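Local structure of fiber KNOB domain (Avirulent turkey hemorrhagic enteritis virus, 4D63) at residues K63-K68 with I78-N83; T113-L118 with N157-I162; V122-P127 with V149-K154; P127-Q132 with M180-L185. The protein forms the trimeric head of the viral fibre, which binds sialic acid and probably attaches the virus to sialylated receptors on host cells. All coordinates share one frame; numbering follows the deposited sequence.

All four contacts belong to the antiparallel framework of one fibre head subunit. Contact 3 carries the sialic acid site: Glu125, Thr152, Val153 and Lys154 line it. Contact 2 lies beside it, centres 9 Å apart, because strand 157-163 is the neighbour of strand 142-154. Contact 4 starts at Pro127, where contact 3 ends, and their centres are 10 Å apart. Contact 1 is a hairpin whose second strand pairs with strand 181-185 of contact 4. Contacts 1 and 2 meet inside, where Phe80 CZ lies 3.7 Å from Met160 CE. Contacts 2, 3 and 4 touch the third subunit; contacts 1 and 4 reach the second.

Contact 1: K63-K68 with I78-N83; sequences KVLRYK and IQFIDN
Asp82 holds Arg66 with both carboxylate oxygens, one for the backbone and one for the side chain. OD2 of Asp82 accepts the backbone N of Arg66 at 2.9 Å in a fairly straight bond (165°), the donor arriving from above the carboxylate plane. OD1 lies at the edge of the Arg66 guanidinium and forms a salt bridge with NH1; the N-H points well off the line, which makes it weak as a hydrogen bond, and the two planes are 41° apart. A kink at chi3 of Arg66 turns one face of the guanidinium to Ile81, whose CD1 lies 3.5 Å from NH2. Two waters reinforce the site: one joins Val64 O to Asp82 OD1, the other joins Arg66 O to the backbone N of Asp82.

Strands 64-71 and 75-80 form a beta hairpin. Lys68 and Gln79 form one of its hydrogen-bonded pairs, bonded N to O both ways at 2.9 Å, and Tyr67 and Phe80 the next, non-hydrogen-bonded one. Past the end of strand 75-80, Ile81 N still reaches Arg66 O at 3.0 Å.

On the face that carries Tyr67 and Phe80 the packing is apolar. Ile78 sends CG1 opposite its backbone N (chi1 172°), which brings CD1 over the Tyr67 ring in a CH-pi contact, 3.5 Å from the centroid. The ring of Phe80 instead turns its edge to Leu65, CE2 to CB 4.1 Å. On the other face the Lys68 chain crosses Ile81 at about a right angle, and its NZ bonds to Asn54 OD1 on strand 53-59.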
# COMPACT_ATOMS: atom_id res chain seq x y z
N LYS A 63 8.71 -5.97 -24.15
CA LYS A 63 7.55 -6.41 -23.38
C LYS A 63 6.58 -5.23 -23.30
O LYS A 63 6.99 -4.10 -23.07
CB LYS A 63 7.90 -6.93 -21.98
CG LYS A 63 6.73 -7.68 -21.36
CD LYS A 63 6.95 -8.23 -19.94
CE LYS A 63 6.05 -9.45 -19.69
NZ LYS A 63 5.10 -9.32 -18.54
N VAL A 64 5.31 -5.50 -23.48
CA VAL A 64 4.26 -4.50 -23.41
C VAL A 64 3.60 -4.63 -22.04
O VAL A 64 3.15 -5.73 -21.66
CB VAL A 64 3.21 -4.77 -24.52
CG1 VAL A 64 2.01 -3.83 -24.42
CG2 VAL A 64 3.86 -4.69 -25.90
N LEU A 65 3.54 -3.51 -21.31
CA LEU A 65 2.82 -3.44 -20.03
C LEU A 65 1.60 -2.58 -20.24
O LEU A 65 1.69 -1.35 -20.35
CB LEU A 65 3.68 -2.84 -18.91
CG LEU A 65 5.08 -3.41 -18.75
CD1 LEU A 65 5.78 -2.67 -17.63
CD2 LEU A 65 5.08 -4.92 -18.50
N ARG A 66 0.45 -3.23 -20.24
CA ARG A 66 -0.77 -2.55 -20.50
C ARG A 66 -1.39 -2.00 -19.21
O ARG A 66 -1.28 -2.60 -18.14
CB ARG A 66 -1.73 -3.49 -21.25
CG ARG A 66 -1.25 -3.76 -22.67
CD ARG A 66 -1.91 -4.97 -23.29
NE ARG A 66 -3.36 -5.03 -23.04
CZ ARG A 66 -3.99 -5.85 -22.18
NH1 ARG A 66 -3.32 -6.73 -21.42
NH2 ARG A 66 -5.32 -5.78 -22.08
N TYR A 67 -2.05 -0.86 -19.36
CA TYR A 67 -2.77 -0.24 -18.28
C TYR A 67 -4.02 0.49 -18.76
O TYR A 67 -4.14 0.78 -19.94
CB TYR A 67 -1.83 0.75 -17.58
CG TYR A 67 -1.33 1.87 -18.43
CD1 TYR A 67 -2.14 3.00 -18.70
CD2 TYR A 67 -0.05 1.85 -18.95
CE1 TYR A 67 -1.67 4.05 -19.47
CE2 TYR A 67 0.42 2.91 -19.71
CZ TYR A 67 -0.40 4.00 -19.97
OH TYR A 67 0.07 5.06 -20.71
N LYS A 68 -4.93 0.77 -17.83
CA LYS A 68 -6.04 1.71 -18.03
C LYS A 68 -5.83 2.88 -17.09
O LYS A 68 -5.35 2.68 -15.98
CB LYS A 68 -7.37 1.09 -17.63
CG LYS A 68 -7.93 0.05 -18.57
CD LYS A 68 -9.18 -0.59 -17.93
CE LYS A 68 -10.09 -1.26 -18.95
NZ LYS A 68 -9.38 -2.15 -19.91
N ILE A 78 -3.88 5.32 -12.40
CA ILE A 78 -3.44 4.39 -13.43
C ILE A 78 -3.28 2.98 -12.86
O ILE A 78 -2.55 2.76 -11.89
CB ILE A 78 -2.11 4.87 -14.07
CG1 ILE A 78 -1.54 3.80 -15.01
CG2 ILE A 78 -1.07 5.25 -13.04
CD1 ILE A 78 -0.60 4.36 -16.06
N GLN A 79 -3.96 2.03 -13.49
CA GLN A 79 -3.89 0.65 -13.11
C GLN A 79 -3.25 -0.20 -14.19
O GLN A 79 -3.68 -0.14 -15.33
CB GLN A 79 -5.28 0.10 -12.83
CG GLN A 79 -5.27 -1.25 -12.13
CD GLN A 79 -6.65 -1.83 -11.91
OE1 GLN A 79 -7.53 -1.17 -11.40
NE2 GLN A 79 -6.82 -3.07 -12.26
N PHE A 80 -2.27 -1.03 -13.80
CA PHE A 80 -1.72 -2.05 -14.69
C PHE A 80 -2.67 -3.22 -14.75
O PHE A 80 -3.11 -3.71 -13.71
CB PHE A 80 -0.32 -2.47 -14.25
CG PHE A 80 0.72 -1.41 -14.46
CD1 PHE A 80 0.74 -0.27 -13.65
CD2 PHE A 80 1.66 -1.54 -15.45
CE1 PHE A 80 1.68 0.73 -13.83
CE2 PHE A 80 2.60 -0.52 -15.66
CZ PHE A 80 2.61 0.60 -14.85
N ILE A 81 -2.97 -3.69 -15.97
CA ILE A 81 -4.05 -4.65 -16.20
C ILE A 81 -3.65 -6.03 -16.76
O ILE A 81 -4.52 -6.88 -16.93
CB ILE A 81 -5.19 -4.07 -17.10
CG1 ILE A 81 -4.68 -3.83 -18.54
CG2 ILE A 81 -5.77 -2.80 -16.48
CD1 ILE A 81 -5.74 -3.41 -19.53
N ASP A 82 -2.37 -6.26 -17.03
CA ASP A 82 -1.93 -7.59 -17.51
C ASP A 82 -2.10 -8.74 -16.51
O ASP A 82 -2.21 -9.89 -16.92
CB ASP A 82 -0.47 -7.53 -17.96
CG ASP A 82 -0.28 -6.71 -19.24
OD1 ASP A 82 -1.15 -6.84 -20.13
OD2 ASP A 82 0.70 -5.92 -19.33
N ASN A 83 -2.10 -8.45 -15.21
CA ASN A 83 -2.03 -9.52 -14.21
C ASN A 83 -3.16 -9.43 -13.19
O ASN A 83 -2.95 -9.64 -12.00
CB ASN A 83 -0.69 -9.51 -13.48
CG ASN A 83 -0.53 -8.29 -12.58
OD1 ASN A 83 -1.08 -7.22 -12.87
ND2 ASN A 83 0.19 -8.44 -11.47
O HOH W 1 0.73 -6.99 -22.36
O HOH W 2 -0.05 -4.60 -16.97

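Contact 2: T113-L118 with N157-I162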
# COMPACT_ATOMS: atom_id res chain seq x y z
N THR A 113 17.80 -2.04 -6.00
CA THR A 113 16.97 -1.12 -6.75
C THR A 113 17.08 -1.50 -8.21
O THR A 113 18.17 -1.45 -8.78
CB THR A 113 17.41 0.32 -6.48
OG1 THR A 113 17.25 0.55 -5.09
CG2 THR A 113 16.57 1.34 -7.26
N TYR A 114 15.95 -1.95 -8.78
CA TYR A 114 15.89 -2.39 -10.17
C TYR A 114 15.09 -1.37 -10.98
O TYR A 114 13.92 -1.11 -10.71
CB TYR A 114 15.32 -3.82 -10.27
CG TYR A 114 16.18 -4.78 -9.45
CD1 TYR A 114 16.02 -4.87 -8.07
CD2 TYR A 114 17.19 -5.53 -10.04
CE1 TYR A 114 16.81 -5.71 -7.31
CE2 TYR A 114 17.99 -6.38 -9.28
CZ TYR A 114 17.81 -6.45 -7.92
OH TYR A 114 18.61 -7.28 -7.14
N ILE A 115 15.76 -0.79 -11.96
CA ILE A 115 15.22 0.28 -12.75
C ILE A 115 14.87 -0.22 -14.14
O ILE A 115 15.74 -0.73 -14.86
CB ILE A 115 16.23 1.44 -12.86
CG1 ILE A 115 16.64 1.91 -11.45
CG2 ILE A 115 15.64 2.58 -13.68
CD1 ILE A 115 17.56 3.12 -11.42
N VAL A 116 13.60 -0.04 -14.49
CA VAL A 116 13.03 -0.52 -15.73
C VAL A 116 12.71 0.69 -16.62
O VAL A 116 11.67 1.30 -16.45
CB VAL A 116 11.73 -1.31 -15.47
CG1 VAL A 116 11.12 -1.80 -16.79
CG2 VAL A 116 11.99 -2.49 -14.54
N PRO A 117 13.63 1.05 -17.56
CA PRO A 117 13.31 2.15 -18.50
C PRO A 117 12.16 1.74 -19.34
O PRO A 117 12.09 0.57 -19.73
CB PRO A 117 14.56 2.30 -19.37
CG PRO A 117 15.31 1.04 -19.18
CD PRO A 117 14.97 0.50 -17.81
N LEU A 118 11.24 2.67 -19.58
CA LEU A 118 10.01 2.40 -20.35
C LEU A 118 9.89 3.41 -21.50
O LEU A 118 10.49 4.50 -21.47
CB LEU A 118 8.78 2.52 -19.44
CG LEU A 118 8.71 1.57 -18.23
CD1 LEU A 118 7.74 2.08 -17.18
CD2 LEU A 118 8.36 0.15 -18.67
N ASN A 157 11.96 10.49 -19.93
CA ASN A 157 11.50 9.12 -20.08
C ASN A 157 10.92 8.54 -18.77
O ASN A 157 11.48 8.77 -17.68
CB ASN A 157 12.64 8.22 -20.58
CG ASN A 157 12.98 8.47 -22.03
OD1 ASN A 157 13.92 9.22 -22.33
ND2 ASN A 157 12.21 7.87 -22.93
N PRO A 158 9.82 7.78 -18.89
CA PRO A 158 9.31 7.11 -17.71
C PRO A 158 10.15 5.88 -17.32
O PRO A 158 10.64 5.15 -18.18
CB PRO A 158 7.89 6.72 -18.10
CG PRO A 158 7.90 6.63 -19.59
CD PRO A 158 8.97 7.57 -20.07
N HIS A 159 10.34 5.69 -16.03
CA HIS A 159 11.00 4.54 -15.50
C HIS A 159 10.20 4.00 -14.33
O HIS A 159 9.71 4.76 -13.51
CB HIS A 159 12.36 4.94 -14.98
CG HIS A 159 13.31 5.40 -16.04
ND1 HIS A 159 13.18 6.60 -16.68
CD2 HIS A 159 14.45 4.85 -16.50
CE1 HIS A 159 14.18 6.76 -17.53
NE2 HIS A 159 14.97 5.70 -17.43
N MET A 160 10.15 2.68 -14.22
CA MET A 160 9.58 1.98 -13.06
C MET A 160 10.71 1.62 -12.12
O MET A 160 11.67 0.99 -12.51
CB MET A 160 8.84 0.70 -13.49
CG MET A 160 8.12 0.02 -12.34
SD MET A 160 7.24 -1.43 -12.91
CE MET A 160 5.91 -0.61 -13.77
N ILE A 161 10.57 2.04 -10.87
CA ILE A 161 11.57 1.79 -9.84
C ILE A 161 11.03 0.67 -8.96
O ILE A 161 9.94 0.78 -8.38
CB ILE A 161 11.82 3.03 -8.96
CG1 ILE A 161 12.06 4.29 -9.83
CG2 ILE A 161 12.99 2.76 -8.01
CD1 ILE A 161 13.33 4.23 -10.66
N ILE A 162 11.77 -0.42 -8.87
CA ILE A 162 11.36 -1.56 -8.06
C ILE A 162 12.43 -1.83 -7.00
O ILE A 162 13.54 -2.21 -7.33
CB ILE A 162 11.21 -2.84 -8.91
CG1 ILE A 162 10.18 -2.64 -10.03
CG2 ILE A 162 10.85 -4.04 -8.03
CD1 ILE A 162 10.21 -3.74 -11.05
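Ile162 O takes the backbone N of Tyr114 at 2.8 Å, and the same oxygen lies in the plane of the Tyr114 ring, at its edge, 3.7 Å from CD1. This is one end of an antiparallel ladder between strands 113-120 and 157-163, neighbours within the sheet of the fibre head. Tyr114 with Ile162 and Val116 with Met160 are its hydrogen-bonded pairs; Val116 N and Met160 N each reach the other residue's O at 3.0 Å. Pro117, which has no N-H to give, falls opposite His159 in a non-hydrogen-bonded pair. Beyond it Leu118 N resumes the ladder with Pro158 O at 2.9 Å.

Val116, Met160 and Ile162 share the face turned into the subunit. There Val116 CB meets Met160 CB at 4.0 Å, and Leu118 CD1 comes against the same Met160 carbon; Met160 also packs on Val149 and Leu151 of strand 142-154. Ile115, Pro117, His159 and Ile161 share the other face, which meets the third subunit: Ile161 packs on Tyr93 of that chain and His159 on its Met87. Ile115 and Ile161 lie side by side and point the same way. Next to them the His159 ring sets CD2 3.5 Å from Pro117 CA and also touches Ile115 CG2, the branch opposite that isoleucine's backbone N. Its rotation is fixed by ND1, which donates to Asn157 O at 2.9 Å from well above that carbonyl's plane.

Contact 3: V122-P127 with V149-K154. With SIA (N-acetyl-alpha-neuraminic acid), chain B.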
# COMPACT_ATOMS: atom_id res chain seq x y z
N VAL A 122 2.49 7.23 -20.00
CA VAL A 122 2.42 8.54 -19.34
C VAL A 122 3.68 8.85 -18.55
O VAL A 122 4.48 7.96 -18.28
CB VAL A 122 1.17 8.67 -18.46
CG1 VAL A 122 -0.08 8.40 -19.29
CG2 VAL A 122 1.19 7.73 -17.25
N ARG A 123 3.84 10.14 -18.23
CA ARG A 123 5.02 10.68 -17.54
C ARG A 123 4.57 11.26 -16.23
O ARG A 123 4.04 12.39 -16.19
CB ARG A 123 5.68 11.78 -18.37
CG ARG A 123 6.22 11.29 -19.69
CD ARG A 123 7.06 12.32 -20.43
NE ARG A 123 7.98 11.64 -21.35
CZ ARG A 123 7.70 11.24 -22.60
NH1 ARG A 123 6.51 11.47 -23.14
NH2 ARG A 123 8.65 10.60 -23.31
N VAL A 124 4.76 10.47 -15.17
CA VAL A 124 4.28 10.80 -13.82
C VAL A 124 5.35 10.53 -12.79
O VAL A 124 6.15 9.61 -12.93
CB VAL A 124 3.05 9.98 -13.38
CG1 VAL A 124 1.83 10.37 -14.18
CG2 VAL A 124 3.27 8.48 -13.50
N GLU A 125 5.35 11.35 -11.76
CA GLU A 125 6.07 11.09 -10.54
C GLU A 125 5.04 10.50 -9.55
O GLU A 125 4.30 11.25 -8.89
CB GLU A 125 6.67 12.40 -10.01
CG GLU A 125 7.85 12.98 -10.80
CD GLU A 125 9.04 12.03 -10.98
OE1 GLU A 125 9.33 11.18 -10.08
OE2 GLU A 125 9.70 12.14 -12.05
N SER A 126 4.95 9.18 -9.46
CA SER A 126 3.90 8.54 -8.66
C SER A 126 4.30 8.44 -7.17
O SER A 126 5.48 8.61 -6.80
CB SER A 126 3.64 7.13 -9.17
OG SER A 126 4.65 6.25 -8.73
N PRO A 127 3.33 8.13 -6.31
CA PRO A 127 3.79 7.69 -5.00
C PRO A 127 4.31 6.27 -5.10
O PRO A 127 4.28 5.63 -6.18
CB PRO A 127 2.55 7.78 -4.11
CG PRO A 127 1.43 8.14 -5.03
CD PRO A 127 1.89 7.95 -6.45
N VAL A 149 7.22 -0.05 -5.34
CA VAL A 149 7.29 0.38 -6.73
C VAL A 149 6.84 1.83 -6.92
O VAL A 149 5.88 2.29 -6.30
CB VAL A 149 6.43 -0.54 -7.61
CG1 VAL A 149 6.58 -0.17 -9.08
CG2 VAL A 149 6.83 -1.99 -7.38
N ARG A 150 7.53 2.54 -7.79
CA ARG A 150 7.19 3.90 -8.17
C ARG A 150 7.36 4.09 -9.67
O ARG A 150 8.22 3.43 -10.30
CB ARG A 150 8.19 4.88 -7.58
CG ARG A 150 7.96 5.32 -6.19
CD ARG A 150 8.81 6.57 -5.97
NE ARG A 150 8.17 7.71 -6.62
CZ ARG A 150 8.81 8.70 -7.23
NH1 ARG A 150 10.12 8.75 -7.29
NH2 ARG A 150 8.10 9.67 -7.81
N LEU A 151 6.67 5.09 -10.20
CA LEU A 151 7.00 5.57 -11.54
C LEU A 151 7.64 6.93 -11.34
O LEU A 151 7.19 7.73 -10.50
CB LEU A 151 5.73 5.72 -12.38
CG LEU A 151 4.84 4.50 -12.58
CD1 LEU A 151 3.56 4.90 -13.32
CD2 LEU A 151 5.54 3.38 -13.35
N THR A 152 8.73 7.14 -12.05
CA THR A 152 9.47 8.40 -12.02
C THR A 152 9.83 8.75 -13.49
O THR A 152 9.68 7.93 -14.40
CB THR A 152 10.70 8.29 -11.12
OG1 THR A 152 11.21 9.59 -10.81
CG2 THR A 152 11.84 7.48 -11.74
N VAL A 153 10.24 9.99 -13.70
CA VAL A 153 10.62 10.47 -15.03
C VAL A 153 12.09 10.94 -15.01
O VAL A 153 12.53 11.67 -14.11
CB VAL A 153 9.69 11.61 -15.47
CG1 VAL A 153 10.11 12.15 -16.84
CG2 VAL A 153 8.24 11.12 -15.50
N LYS A 154 12.86 10.49 -16.00
CA LYS A 154 14.25 10.94 -16.15
C LYS A 154 14.62 11.16 -17.63
O LYS A 154 14.41 10.29 -18.48
CB LYS A 154 15.21 9.92 -15.53
CG LYS A 154 16.69 10.31 -15.58
CD LYS A 154 16.96 11.67 -14.96
CE LYS A 154 18.45 11.92 -14.91
NZ LYS A 154 18.81 12.97 -13.92
C1 SIA B . 14.28 15.13 -16.00
C2 SIA B . 13.84 16.16 -14.96
C3 SIA B . 12.35 16.01 -14.61
C4 SIA B . 12.06 14.83 -13.68
C5 SIA B . 12.93 14.98 -12.44
C6 SIA B . 14.40 14.97 -12.88
C7 SIA B . 15.40 15.15 -11.73
C8 SIA B . 16.82 15.49 -12.22
C9 SIA B . 17.32 16.85 -11.71
C10 SIA B . 12.21 14.22 -10.22
C11 SIA B . 11.70 13.09 -9.35
N5 SIA B . 12.55 13.95 -11.48
O1A SIA B . 13.39 14.53 -16.65
O1B SIA B . 15.50 14.92 -16.20
O2 SIA B . 14.14 17.48 -15.47
O4 SIA B . 10.68 14.74 -13.29
O6 SIA B . 14.61 16.08 -13.76
O7 SIA B . 14.90 16.20 -10.88
O8 SIA B . 17.78 14.51 -11.80
O9 SIA B . 18.46 17.26 -12.48
O10 SIA B . 12.29 15.34 -9.77
O HOH W 3 6.84 7.79 -14.99
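Glu125 and Arg150 form the charged pair of this contact, Glu125 OE1 to Arg150 NH2 3.0 Å, using the anti lone pair of OE1. The syn lone pair takes Thr152 OG1 at 2.6 Å. The other oxygen, OE2, is met from above the carboxylate plane by Val153 N at 2.8 Å; a bend at chi2 of Glu125 (-57°) curls the carboxylate back to these donors. Arg150 also grips Ser126 O side-on with NE and NH2, the oxygen lying in the guanidinium plane.

Ser126 supplies the other direct bonds: its N donates to Leu151 O, and its OG accepts Leu151 N at 2.8 Å in an almost straight bond (178°) while donating to Pro127 O. A water bridges Val124 O and Thr152 O.

Sialic acid shares Glu125: its O4 donates to Glu125 OE2 at 3.0 Å. Arg150 and Thr152 thus probably hold the Glu125 carboxylate in place for the sugar. Lys154 NZ donates to the sugar's O8 at 2.8 Å. Asn155 N of this chain and Met87 O of the third subunit also bond to it, and its N5 reaches Val153 O in a weak bond.

Apolar contact is mainly Val124 CG2 against Leu151 CD1, 3.6 Å, and Val153 CG2 against the backbone of Val124.

The loop 122-127 lies along strand 142-154, whose other neighbour here is strand 157-163, while Val122 and Val124 pack on Leu76 of strand 75-80.

Contact 4: P127-Q132 with M180-L185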
# COMPACT_ATOMS: atom_id res chain seq x y z
N PRO A 127 3.33 8.13 -6.31
CA PRO A 127 3.79 7.69 -5.00
C PRO A 127 4.31 6.27 -5.10
O PRO A 127 4.28 5.63 -6.18
CB PRO A 127 2.55 7.78 -4.11
CG PRO A 127 1.43 8.14 -5.03
CD PRO A 127 1.89 7.95 -6.45
N THR A 128 4.85 5.81 -3.98
CA THR A 128 5.38 4.46 -3.83
C THR A 128 4.25 3.57 -3.41
O THR A 128 3.49 3.91 -2.50
CB THR A 128 6.46 4.39 -2.75
OG1 THR A 128 7.56 5.29 -3.07
CG2 THR A 128 6.98 2.99 -2.64
N ILE A 129 4.14 2.42 -4.10
CA ILE A 129 3.20 1.38 -3.71
C ILE A 129 3.93 0.10 -3.37
O ILE A 129 4.87 -0.29 -4.06
CB ILE A 129 2.05 1.12 -4.75
CG1 ILE A 129 2.54 0.47 -6.02
CG2 ILE A 129 1.34 2.42 -5.10
CD1 ILE A 129 1.40 -0.06 -6.83
N PRO A 130 3.52 -0.55 -2.26
CA PRO A 130 4.06 -1.87 -1.98
C PRO A 130 3.33 -2.97 -2.75
O PRO A 130 2.12 -2.87 -2.99
CB PRO A 130 3.86 -2.02 -0.47
CG PRO A 130 3.26 -0.74 0.02
CD PRO A 130 2.67 -0.06 -1.16
N VAL A 131 4.05 -4.01 -3.11
CA VAL A 131 3.52 -5.08 -3.95
C VAL A 131 4.08 -6.42 -3.48
O VAL A 131 5.00 -6.45 -2.67
CB VAL A 131 3.87 -4.86 -5.45
CG1 VAL A 131 3.36 -3.53 -5.92
CG2 VAL A 131 5.36 -4.97 -5.69
N GLN A 132 3.51 -7.51 -3.99
CA GLN A 132 4.00 -8.87 -3.75
C GLN A 132 4.92 -9.14 -4.88
O GLN A 132 4.53 -9.01 -6.02
CB GLN A 132 2.92 -9.93 -3.83
CG GLN A 132 1.77 -9.74 -2.91
CD GLN A 132 0.55 -10.54 -3.32
OE1 GLN A 132 -0.30 -10.09 -4.12
NE2 GLN A 132 0.42 -11.72 -2.73
N MET A 180 -1.46 -3.60 -9.44
CA MET A 180 -0.90 -2.29 -9.14
C MET A 180 -1.81 -1.19 -9.63
O MET A 180 -2.15 -1.14 -10.79
CB MET A 180 0.45 -2.10 -9.86
CG MET A 180 1.54 -3.03 -9.32
SD MET A 180 3.20 -2.59 -9.86
CE MET A 180 2.98 -2.67 -11.64
N LEU A 181 -2.14 -0.26 -8.74
CA LEU A 181 -2.79 0.98 -9.14
C LEU A 181 -2.12 2.15 -8.42
O LEU A 181 -1.91 2.11 -7.22
CB LEU A 181 -4.30 0.93 -8.83
CG LEU A 181 -5.07 2.24 -9.08
CD1 LEU A 181 -6.50 1.90 -9.50
CD2 LEU A 181 -5.06 3.15 -7.85
N PHE A 182 -1.78 3.18 -9.18
CA PHE A 182 -1.16 4.36 -8.67
C PHE A 182 -2.15 5.50 -8.75
O PHE A 182 -2.69 5.76 -9.83
CB PHE A 182 0.08 4.73 -9.51
CG PHE A 182 1.15 3.67 -9.54
CD1 PHE A 182 1.07 2.62 -10.43
CD2 PHE A 182 2.24 3.72 -8.67
CE1 PHE A 182 2.06 1.65 -10.46
CE2 PHE A 182 3.21 2.77 -8.71
CZ PHE A 182 3.12 1.73 -9.59
N THR A 183 -2.34 6.19 -7.64
CA THR A 183 -2.99 7.50 -7.64
C THR A 183 -1.88 8.57 -7.64
O THR A 183 -1.04 8.58 -6.76
CB THR A 183 -3.90 7.69 -6.43
OG1 THR A 183 -4.94 6.69 -6.42
CG2 THR A 183 -4.51 9.12 -6.45
N CYS A 184 -1.87 9.45 -8.66
CA CYS A 184 -0.81 10.43 -8.85
C CYS A 184 -1.34 11.87 -8.86
O CYS A 184 -2.43 12.13 -9.37
CB CYS A 184 -0.13 10.16 -10.17
SG CYS A 184 0.36 8.45 -10.37
N LEU A 185 -0.56 12.79 -8.29
CA LEU A 185 -0.82 14.22 -8.41
C LEU A 185 0.03 14.83 -9.52
O LEU A 185 1.25 14.68 -9.53
CB LEU A 185 -0.52 14.96 -7.11
CG LEU A 185 -1.53 14.70 -5.99
CD1 LEU A 185 -1.29 15.68 -4.85
CD2 LEU A 185 -2.96 14.83 -6.49
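Ile129 lays its CD1 over one face of the Phe182 ring, a CH-pi contact 4.0 Å from the centroid and displaced from the ring centre. The two segments run antiparallel but share no hydrogen bond: they meet through side chains, as layers do in the antiparallel beta-sandwich of adenovirus fibre heads. With CG1 of Ile129 set between its backbone N and carbonyl carbon (chi1 70°), that branch leads straight to the aromatic ring, CG1 to Phe182 CE2 3.6 Å. The same CD1 also touches Met180 CB at 3.8 Å, the two side chains crossing at about a right angle. Further along, Val131 CG1 packs on Met180 CG at 3.9 Å.

Pro127 closes the other end. Its carbonyl oxygen lies in the plane of the Phe182 ring, at the edge, 3.7 Å from CD2. Its own ring fits closely on the opposing backbone, CD only 3.0 Å from Thr183 O, and the same carbon comes near Cys184 SG.

What positions these groups lies to either flank. Backbone bonds tie Ile129 to Val149 and Val131 to Gly147, on strand 142-154, whereas Met180 and Phe182 are tied to Phe80 and Ile78, on strand 75-80. Each side thus belongs to a ladder of its own, and the apolar residues fill the space where the two approach. Outward lies the trimer interface: Pro130 packs on Pro130 of both other subunits, Leu181 on Pro127 of the second subunit, and Thr128 OG1 is hydrogen-bonded to Val179 N of the third subunit.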